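Local coordinates for tricorn protease (Thermoplasma acidophilum, PDB 1K32), which acts as a serine protease that probably trims peptides released by the proteasome into shorter products, within a hexameric assembly, at residues V212-Y217 with T231-K236; Q662-A667 with N707-M712; R738-F743 with R830-R835. One frame throughout, in Å; residues are numbered along the deposited sequence.

In the fold
The three contacts sample different modules of one large chain, in sequence order and without touching one another. Interaction 1 is a hairpin pairing in the first, six-bladed propeller; interaction 2 joins two helices of the C1 domain; interaction 3 ties the first strand of the PDZ domain to the helix leading into the parallel sheet of the S41 peptidase fold. Their centres are almost evenly spread: those of interactions 1 and 2 are about 36 Å apart, those of interactions 1 and 3 about 39 Å, and those of interactions 2 and 3, which lie on opposite sides of the chain's centre, about 38 Å. Nearest atoms are still about 17 Å apart for interactions 1 and 2.

Interaction 1. Residues V212-Y217 with T231-K236; sequences VGHRIY and TDLDGK
I216 and T231 form an antiparallel hydrogen-bonded pair near the open end of the hairpin made by strands 215-220 and 227-232. I216 N donates to T231 O at 2.9 Å, and T231 N returns the bond to I216 O at 3.1 Å. Both side chains lie on the same face of the sheet, with I216 CB 4.2 Å from T231 OG1. That hydroxyl is engaged within its own strand end: it donates to D232 O at 3.1 Å, while G235 N reaches the same oxygen from the opposite face and closes a type I turn over D232-G235. The turn places L233 beside the partner strand. CG beside the backbone N (chi1 -65°) sets the leucine's fork there, and its two methyls part: CD2 packs on I216 CG1 at 3.6 Å, the two side chains crossing at about a right angle, and CD1 reaches H214 CD2 at 4.1 Å. R215, its chain bent at chi2 and chi3, lays one guanidinium face over the T231-D232 peptide, T231 C standing 3.7 Å above the guanidinium plane; its charge is met by D237, and NH2 also bonds S230 OG. The hairpin supplies the two middle strands of a propeller blade: I216 leans on P209 and I211 of strand 207-212 beside it, and I216 and T231 press against I199 and V200 of strand 195-200, the outermost strand of the preceding blade.

Interaction 2. Residues Q662-A667 with N707-M712; sequences QMYDEA and NVIVEM
Helix segments 662-667 and 707-712, whose nearest CA atoms are those of Y664 and I709, run almost parallel, their axes 10.4 Å apart and their directions differing by 16°. They illustrate side-by-side helix packing in the C1 domain, where helices 656-674 and 702-714 are linked through helix 678-693. The seam is apolar. Setting CG of Y664 anti to the backbone N (chi1 169°) swings the ring toward the partner helix, so that I709 CG1 meets its edge, near the ring plane, 4.3 Å from Y664 CD1. V708 CG1 comes obliquely to the same ring atom, and M712 CG lies 4.0 Å from Y664 CE1. The phenol oxygen turns outside this pair and bonds Y689 O, fixing the far end of the ring against helix 678-693, whose Y692 and R693 also touch it. One turn further along, A667 points its CB toward the other helix, where I709 holds it with two branches: CD1 at 3.8 Å and CG2 at 4.0 Å. M712 has an unusual first torsion, 101°, well away from a staggered position, and its bent chain then carries the terminal methyl across to the backbone of the first helix, M712 CE lying 3.3 Å from A667 O.

Interaction 3. Residues R738-F743 with R830-R835; sequences RIACDF and RFIRYR
R833 meets D742 with CG beside the backbone N (chi1 -73°) and an extended run through chi2 and chi3, which pushes its guanidinium off the helix; D742, with a similar chi1 of -77°, turns its carboxylate to receive it. The grip is end-on, with both terminal nitrogens on one oxygen: R833 NH2 lies 2.8 Å from D742 OD2, on its syn side, and R833 NH1 lies 3.1 Å from that atom, nearly in line with its C-O bond. Both donors keep OD2 within 1° of the guanidinium plane, and the two flat groups are nearly coplanar. The second carboxylate oxygen, OD1, accepts from Y756 OH, which helps hold D742 in place. This salt bridge joins strand 741-746, the first of the PDZ domain, to helix 830-848, which leads into the parallel sheet of the peptidase fold. Alongside it, a small apolar contact follows the same seam: A740 CB sits 3.7 Å from I832 CG2 and 3.9 Å from I832 CD1. R738, bent at chi2, stands its guanidinium almost perpendicular to that of R833, with R738 NH2 4.1 Å from R833 NE. D829 OD2 forms salt bridges with both nitrogens, and this shared anion probably offsets the closeness of the like charges. R738 also bonds A126 O and F98 O, in the first propeller, whose M127 touches R833.

Interaction 1. Residues V212-Y217 with T231-K236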
loop_
_atom_site.group_PDB
_atom_site.type_symbol
_atom_site.label_atom_id
_atom_site.label_comp_id
_atom_site.label_asym_id
_atom_site.label_seq_id
_atom_site.Cartn_x
_atom_site.Cartn_y
_atom_site.Cartn_z
ATOM N N VAL A 212 48.812 -3.927 68.893
ATOM C CA VAL A 212 50.232 -4.205 69.062
ATOM C C VAL A 212 50.414 -4.372 70.559
ATOM O O VAL A 212 50.126 -3.457 71.335
ATOM C CB VAL A 212 51.106 -3.050 68.546
ATOM C CG1 VAL A 212 52.581 -3.380 68.759
ATOM C CG2 VAL A 212 50.839 -2.825 67.059
ATOM N N GLY A 213 50.870 -5.551 70.964
ATOM C CA GLY A 213 51.032 -5.817 72.380
ATOM C C GLY A 213 49.633 -5.842 72.963
ATOM O O GLY A 213 48.804 -6.665 72.561
ATOM N N HIS A 214 49.354 -4.948 73.902
ATOM C CA HIS A 214 48.023 -4.890 74.483
ATOM C C HIS A 214 47.455 -3.485 74.366
ATOM O O HIS A 214 46.837 -2.956 75.297
ATOM C CB HIS A 214 48.045 -5.359 75.937
ATOM C CG HIS A 214 48.202 -6.838 76.076
ATOM N ND1 HIS A 214 49.358 -7.497 75.723
ATOM C CD2 HIS A 214 47.326 -7.795 76.462
ATOM C CE1 HIS A 214 49.188 -8.798 75.882
ATOM N NE2 HIS A 214 47.963 -9.005 76.329
ATOM N N ARG A 215 47.686 -2.888 73.202
ATOM C CA ARG A 215 47.191 -1.552 72.903
ATOM C C ARG A 215 46.535 -1.538 71.538
ATOM O O ARG A 215 46.996 -2.194 70.606
ATOM C CB ARG A 215 48.322 -0.524 72.921
ATOM C CG ARG A 215 48.904 -0.275 74.296
ATOM C CD ARG A 215 49.275 1.188 74.465
ATOM N NE ARG A 215 48.772 1.678 75.742
ATOM C CZ ARG A 215 48.133 2.827 75.912
ATOM N NH1 ARG A 215 47.717 3.164 77.117
ATOM N NH2 ARG A 215 47.907 3.638 74.890
ATOM N N ILE A 216 45.446 -0.797 71.427
ATOM C CA ILE A 216 44.748 -0.687 70.161
ATOM C C ILE A 216 45.205 0.618 69.537
ATOM O O ILE A 216 45.041 1.680 70.129
ATOM C CB ILE A 216 43.206 -0.621 70.347
ATOM C CG1 ILE A 216 42.712 -1.819 71.152
ATOM C CG2 ILE A 216 42.516 -0.592 68.979
ATOM C CD1 ILE A 216 41.247 -1.722 71.554
ATOM N N TYR A 217 45.810 0.540 68.363
ATOM C CA TYR A 217 46.233 1.746 67.671
ATOM C C TYR A 217 45.218 2.064 66.580
ATOM O O TYR A 217 44.627 1.159 65.967
ATOM C CB TYR A 217 47.629 1.572 67.080
ATOM C CG TYR A 217 48.708 1.491 68.135
ATOM C CD1 TYR A 217 48.878 0.336 68.904
ATOM C CD2 TYR A 217 49.542 2.579 68.381
ATOM C CE1 TYR A 217 49.853 0.271 69.890
ATOM C CE2 TYR A 217 50.514 2.531 69.359
ATOM C CZ TYR A 217 50.669 1.379 70.114
ATOM O OH TYR A 217 51.640 1.348 71.090
ATOM N N THR A 231 45.043 3.253 72.829
ATOM C CA THR A 231 44.454 3.110 74.157
ATOM C C THR A 231 44.757 1.689 74.612
ATOM O O THR A 231 45.248 0.884 73.827
ATOM C CB THR A 231 42.911 3.277 74.145
ATOM O OG1 THR A 231 42.317 2.229 73.360
ATOM C CG2 THR A 231 42.510 4.642 73.576
ATOM N N ASP A 232 44.483 1.375 75.875
ATOM C CA ASP A 232 44.688 0.008 76.330
ATOM C C ASP A 232 43.420 -0.727 75.893
ATOM O O ASP A 232 42.495 -0.094 75.387
ATOM C CB ASP A 232 44.862 -0.065 77.852
ATOM C CG ASP A 232 43.761 0.654 78.616
ATOM O OD1 ASP A 232 42.565 0.513 78.274
ATOM O OD2 ASP A 232 44.100 1.356 79.590
ATOM N N LEU A 233 43.366 -2.041 76.089
ATOM C CA LEU A 233 42.200 -2.818 75.677
ATOM C C LEU A 233 40.907 -2.451 76.401
ATOM O O LEU A 233 39.858 -3.044 76.160
ATOM C CB LEU A 233 42.486 -4.309 75.830
ATOM C CG LEU A 233 43.586 -4.822 74.903
ATOM C CD1 LEU A 233 43.733 -6.333 75.064
ATOM C CD2 LEU A 233 43.247 -4.474 73.465
ATOM N N ASP A 234 40.993 -1.450 77.269
ATOM C CA ASP A 234 39.850 -0.977 78.034
ATOM C C ASP A 234 39.420 0.387 77.489
ATOM O O ASP A 234 38.495 1.012 78.000
ATOM C CB ASP A 234 40.255 -0.837 79.498
ATOM C CG ASP A 234 39.117 -1.100 80.445
ATOM O OD1 ASP A 234 38.177 -0.273 80.506
ATOM O OD2 ASP A 234 39.175 -2.150 81.128
ATOM N N GLY A 235 40.109 0.849 76.454
ATOM C CA GLY A 235 39.782 2.137 75.875
ATOM C C GLY A 235 40.308 3.303 76.692
ATOM O O GLY A 235 40.017 4.454 76.387
ATOM N N LYS A 236 41.091 3.007 77.726
ATOM C CA LYS A 236 41.651 4.039 78.594
ATOM C C LYS A 236 43.095 4.393 78.239
ATOM O O LYS A 236 43.701 3.796 77.349
ATOM C CB LYS A 236 41.610 3.572 80.053
ATOM C CG LYS A 236 40.262 3.073 80.531
ATOM C CD LYS A 236 39.221 4.173 80.510
ATOM C CE LYS A 236 37.869 3.648 80.960
ATOM N NZ LYS A 236 36.808 4.664 80.742
#

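Interaction 2. Residues Q662-A667 with N707-M712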
loop_
_atom_site.group_PDB
_atom_site.type_symbol
_atom_site.label_atom_id
_atom_site.label_comp_id
_atom_site.label_asym_id
_atom_site.label_seq_id
_atom_site.Cartn_x
_atom_site.Cartn_y
_atom_site.Cartn_z
ATOM N N GLN A 662 43.706 19.309 34.598
ATOM C CA GLN A 662 42.470 20.050 34.317
ATOM C C GLN A 662 41.324 19.617 35.233
ATOM O O GLN A 662 40.519 20.457 35.661
ATOM C CB GLN A 662 42.058 19.871 32.854
ATOM C CG GLN A 662 40.880 20.749 32.383
ATOM C CD GLN A 662 39.510 20.200 32.777
ATOM O OE1 GLN A 662 39.348 18.991 33.000
ATOM N NE2 GLN A 662 38.508 21.087 32.849
ATOM N N MET A 663 41.271 18.321 35.555
ATOM C CA MET A 663 40.211 17.773 36.414
ATOM C C MET A 663 40.377 18.145 37.887
ATOM O O MET A 663 39.403 18.452 38.562
ATOM C CB MET A 663 40.143 16.247 36.258
ATOM C CG MET A 663 39.642 15.810 34.894
ATOM S SD MET A 663 40.016 14.081 34.469
ATOM C CE MET A 663 38.652 13.226 35.299
ATOM N N TYR A 664 41.606 18.106 38.392
ATOM C CA TYR A 664 41.837 18.490 39.781
ATOM C C TYR A 664 41.460 19.966 39.913
ATOM O O TYR A 664 40.734 20.354 40.829
ATOM C CB TYR A 664 43.308 18.305 40.159
ATOM C CG TYR A 664 43.636 18.935 41.489
ATOM C CD1 TYR A 664 43.229 18.330 42.682
ATOM C CD2 TYR A 664 44.256 20.199 41.555
ATOM C CE1 TYR A 664 43.419 18.965 43.918
ATOM C CE2 TYR A 664 44.446 20.844 42.783
ATOM C CZ TYR A 664 44.023 20.223 43.959
ATOM O OH TYR A 664 44.172 20.852 45.172
ATOM N N ASP A 665 41.961 20.790 38.995
ATOM C CA ASP A 665 41.648 22.215 39.011
ATOM C C ASP A 665 40.125 22.447 39.015
ATOM O O ASP A 665 39.617 23.214 39.831
ATOM C CB ASP A 665 42.291 22.915 37.810
ATOM C CG ASP A 665 43.749 23.275 38.051
ATOM O OD1 ASP A 665 44.397 23.719 37.087
ATOM O OD2 ASP A 665 44.246 23.126 39.194
ATOM N N GLU A 666 39.395 21.772 38.130
ATOM C CA GLU A 666 37.936 21.944 38.088
ATOM C C GLU A 666 37.255 21.439 39.363
ATOM O O GLU A 666 36.310 22.062 39.858
ATOM C CB GLU A 666 37.328 21.239 36.864
ATOM C CG GLU A 666 35.852 21.559 36.673
ATOM C CD GLU A 666 35.364 21.419 35.234
ATOM O OE1 GLU A 666 34.410 22.146 34.864
ATOM O OE2 GLU A 666 35.915 20.582 34.480
ATOM N N ALA A 667 37.731 20.312 39.894
ATOM C CA ALA A 667 37.163 19.745 41.122
ATOM C C ALA A 667 37.366 20.735 42.268
ATOM O O ALA A 667 36.475 20.963 43.074
ATOM C CB ALA A 667 37.843 18.418 41.458
ATOM N N ASN A 707 41.825 9.502 44.826
ATOM C CA ASN A 707 42.366 9.583 46.171
ATOM C C ASN A 707 42.764 11.018 46.501
ATOM O O ASN A 707 42.543 11.492 47.618
ATOM C CB ASN A 707 43.589 8.664 46.315
ATOM C CG ASN A 707 43.203 7.196 46.476
ATOM O OD1 ASN A 707 42.835 6.502 45.507
ATOM N ND2 ASN A 707 43.280 6.718 47.702
ATOM N N VAL A 708 43.355 11.701 45.530
ATOM C CA VAL A 708 43.791 13.074 45.731
ATOM C C VAL A 708 42.601 14.017 45.805
ATOM O O VAL A 708 42.495 14.803 46.744
ATOM C CB VAL A 708 44.746 13.528 44.595
ATOM C CG1 VAL A 708 45.158 14.998 44.787
ATOM C CG2 VAL A 708 45.993 12.600 44.566
ATOM N N ILE A 709 41.697 13.922 44.834
ATOM C CA ILE A 709 40.526 14.801 44.813
ATOM C C ILE A 709 39.656 14.671 46.058
ATOM O O ILE A 709 39.200 15.670 46.617
ATOM C CB ILE A 709 39.645 14.541 43.567
ATOM C CG1 ILE A 709 40.310 15.160 42.335
ATOM C CG2 ILE A 709 38.242 15.123 43.773
ATOM C CD1 ILE A 709 39.538 15.001 41.065
ATOM N N VAL A 710 39.423 13.432 46.481
ATOM C CA VAL A 710 38.590 13.183 47.639
ATOM C C VAL A 710 39.184 13.777 48.908
ATOM O O VAL A 710 38.445 14.313 49.720
ATOM C CB VAL A 710 38.355 11.660 47.837
ATOM C CG1 VAL A 710 37.652 11.409 49.161
ATOM C CG2 VAL A 710 37.516 11.118 46.684
ATOM N N GLU A 711 40.506 13.655 49.079
ATOM C CA GLU A 711 41.181 14.209 50.253
ATOM C C GLU A 711 41.013 15.728 50.261
ATOM O O GLU A 711 40.741 16.309 51.305
ATOM C CB GLU A 711 42.680 13.857 50.253
ATOM C CG GLU A 711 43.013 12.396 50.590
ATOM C CD GLU A 711 43.002 12.106 52.085
ATOM O OE1 GLU A 711 43.279 10.950 52.474
ATOM O OE2 GLU A 711 42.725 13.029 52.881
ATOM N N MET A 712 41.174 16.369 49.102
ATOM C CA MET A 712 41.004 17.815 49.050
ATOM C C MET A 712 39.534 18.144 49.315
ATOM O O MET A 712 39.248 19.095 50.019
ATOM C CB MET A 712 41.501 18.404 47.712
ATOM C CG MET A 712 40.465 18.741 46.669
ATOM S SD MET A 712 39.395 20.195 46.893
ATOM C CE MET A 712 38.306 19.844 45.603
#

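Interaction 3. Residues R738-F743 with R830-R835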
loop_
_atom_site.group_PDB
_atom_site.type_symbol
_atom_site.label_atom_id
_atom_site.label_comp_id
_atom_site.label_asym_id
_atom_site.label_seq_id
_atom_site.Cartn_x
_atom_site.Cartn_y
_atom_site.Cartn_z
ATOM N N ARG A 738 21.718 -14.777 41.696
ATOM C CA ARG A 738 20.914 -14.899 42.894
ATOM C C ARG A 738 19.506 -15.411 42.664
ATOM O O ARG A 738 18.909 -15.186 41.620
ATOM C CB ARG A 738 20.871 -13.550 43.619
ATOM C CG ARG A 738 22.183 -13.184 44.291
ATOM C CD ARG A 738 22.473 -11.723 44.107
ATOM N NE ARG A 738 23.754 -11.325 44.690
ATOM C CZ ARG A 738 23.977 -11.158 45.990
ATOM N NH1 ARG A 738 25.178 -10.789 46.409
ATOM N NH2 ARG A 738 23.003 -11.356 46.870
ATOM N N ILE A 739 18.991 -16.117 43.661
ATOM C CA ILE A 739 17.642 -16.661 43.605
ATOM C C ILE A 739 16.971 -16.410 44.951
ATOM O O ILE A 739 16.050 -17.111 45.349
ATOM C CB ILE A 739 17.661 -18.169 43.269
ATOM C CG1 ILE A 739 18.404 -18.952 44.347
ATOM C CG2 ILE A 739 18.331 -18.374 41.917
ATOM C CD1 ILE A 739 18.506 -20.457 44.057
ATOM N N ALA A 740 17.452 -15.383 45.644
ATOM C CA ALA A 740 16.910 -14.999 46.945
ATOM C C ALA A 740 16.869 -16.172 47.924
ATOM O O ALA A 740 15.838 -16.448 48.548
ATOM C CB ALA A 740 15.509 -14.402 46.778
ATOM N N CYS A 741 17.993 -16.860 48.050
ATOM C CA CYS A 741 18.110 -17.974 48.981
ATOM C C CYS A 741 19.474 -17.908 49.657
ATOM O O CYS A 741 20.439 -17.445 49.056
ATOM C CB CYS A 741 17.997 -19.323 48.256
ATOM S SG CYS A 741 16.361 -19.799 47.664
ATOM N N ASP A 742 19.545 -18.349 50.907
ATOM C CA ASP A 742 20.817 -18.403 51.623
ATOM C C ASP A 742 21.228 -19.878 51.647
ATOM O O ASP A 742 20.429 -20.741 52.022
ATOM C CB ASP A 742 20.662 -17.889 53.048
ATOM C CG ASP A 742 20.599 -16.368 53.123
ATOM O OD1 ASP A 742 20.305 -15.856 54.217
ATOM O OD2 ASP A 742 20.847 -15.693 52.099
ATOM N N PHE A 743 22.458 -20.178 51.242
ATOM C CA PHE A 743 22.899 -21.576 51.228
ATOM C C PHE A 743 23.874 -21.908 52.347
ATOM O O PHE A 743 24.692 -21.077 52.740
ATOM C CB PHE A 743 23.549 -21.928 49.890
ATOM C CG PHE A 743 22.795 -21.432 48.701
ATOM C CD1 PHE A 743 23.272 -20.346 47.964
ATOM C CD2 PHE A 743 21.597 -22.030 48.320
ATOM C CE1 PHE A 743 22.570 -19.867 46.868
ATOM C CE2 PHE A 743 20.885 -21.554 47.221
ATOM C CZ PHE A 743 21.373 -20.465 46.493
ATOM N N ARG A 830 18.609 -7.867 46.363
ATOM C CA ARG A 830 18.583 -6.966 47.516
ATOM C C ARG A 830 17.166 -6.507 47.878
ATOM O O ARG A 830 16.800 -6.446 49.051
ATOM C CB ARG A 830 19.442 -5.721 47.235
ATOM C CG ARG A 830 19.293 -4.633 48.308
ATOM C CD ARG A 830 20.344 -4.779 49.381
ATOM N NE ARG A 830 21.488 -3.938 49.057
ATOM C CZ ARG A 830 22.672 -3.997 49.649
ATOM N NH1 ARG A 830 23.628 -3.168 49.264
ATOM N NH2 ARG A 830 22.905 -4.879 50.607
ATOM N N PHE A 831 16.375 -6.155 46.875
ATOM C CA PHE A 831 15.026 -5.685 47.153
ATOM C C PHE A 831 14.182 -6.800 47.764
ATOM O O PHE A 831 13.392 -6.547 48.672
ATOM C CB PHE A 831 14.358 -5.159 45.877
ATOM C CG PHE A 831 13.012 -4.539 46.118
ATOM C CD1 PHE A 831 12.897 -3.349 46.839
ATOM C CD2 PHE A 831 11.858 -5.143 45.629
ATOM C CE1 PHE A 831 11.655 -2.771 47.062
ATOM C CE2 PHE A 831 10.602 -4.569 45.849
ATOM C CZ PHE A 831 10.506 -3.380 46.567
ATOM N N ILE A 832 14.339 -8.027 47.263
ATOM C CA ILE A 832 13.591 -9.164 47.811
ATOM C C ILE A 832 13.953 -9.317 49.280
ATOM O O ILE A 832 13.069 -9.425 50.134
ATOM C CB ILE A 832 13.913 -10.480 47.067
ATOM C CG1 ILE A 832 13.434 -10.376 45.615
ATOM C CG2 ILE A 832 13.228 -11.664 47.769
ATOM C CD1 ILE A 832 13.911 -11.504 44.700
ATOM N N ARG A 833 15.255 -9.307 49.571
ATOM C CA ARG A 833 15.739 -9.428 50.943
ATOM C C ARG A 833 15.194 -8.295 51.810
ATOM O O ARG A 833 14.871 -8.500 52.972
ATOM C CB ARG A 833 17.275 -9.416 50.973
ATOM C CG ARG A 833 17.927 -10.694 50.449
ATOM C CD ARG A 833 19.446 -10.561 50.288
ATOM N NE ARG A 833 19.996 -11.739 49.617
ATOM C CZ ARG A 833 20.268 -12.887 50.227
ATOM N NH1 ARG A 833 20.744 -13.903 49.532
ATOM N NH2 ARG A 833 20.097 -13.011 51.535
ATOM N N TYR A 834 15.087 -7.100 51.236
ATOM C CA TYR A 834 14.563 -5.933 51.958
ATOM C C TYR A 834 13.081 -6.092 52.317
ATOM O O TYR A 834 12.675 -5.887 53.468
ATOM C CB TYR A 834 14.721 -4.661 51.119
ATOM C CG TYR A 834 13.949 -3.496 51.695
ATOM C CD1 TYR A 834 14.344 -2.908 52.897
ATOM C CD2 TYR A 834 12.777 -3.043 51.088
ATOM C CE1 TYR A 834 13.595 -1.906 53.488
ATOM C CE2 TYR A 834 12.010 -2.035 51.671
ATOM C CZ TYR A 834 12.425 -1.472 52.872
ATOM O OH TYR A 834 11.667 -0.497 53.468
ATOM N N ARG A 835 12.261 -6.431 51.332
ATOM C CA ARG A 835 10.834 -6.602 51.602
ATOM C C ARG A 835 10.590 -7.771 52.569
ATOM O O ARG A 835 9.721 -7.686 53.440
ATOM C CB ARG A 835 10.064 -6.779 50.285
ATOM C CG ARG A 835 10.059 -5.520 49.399
ATOM C CD ARG A 835 9.024 -4.481 49.835
ATOM N NE ARG A 835 7.708 -5.101 49.858
ATOM C CZ ARG A 835 6.981 -5.274 50.953
ATOM N NH1 ARG A 835 5.812 -5.885 50.859
ATOM N NH2 ARG A 835 7.399 -4.802 52.127
#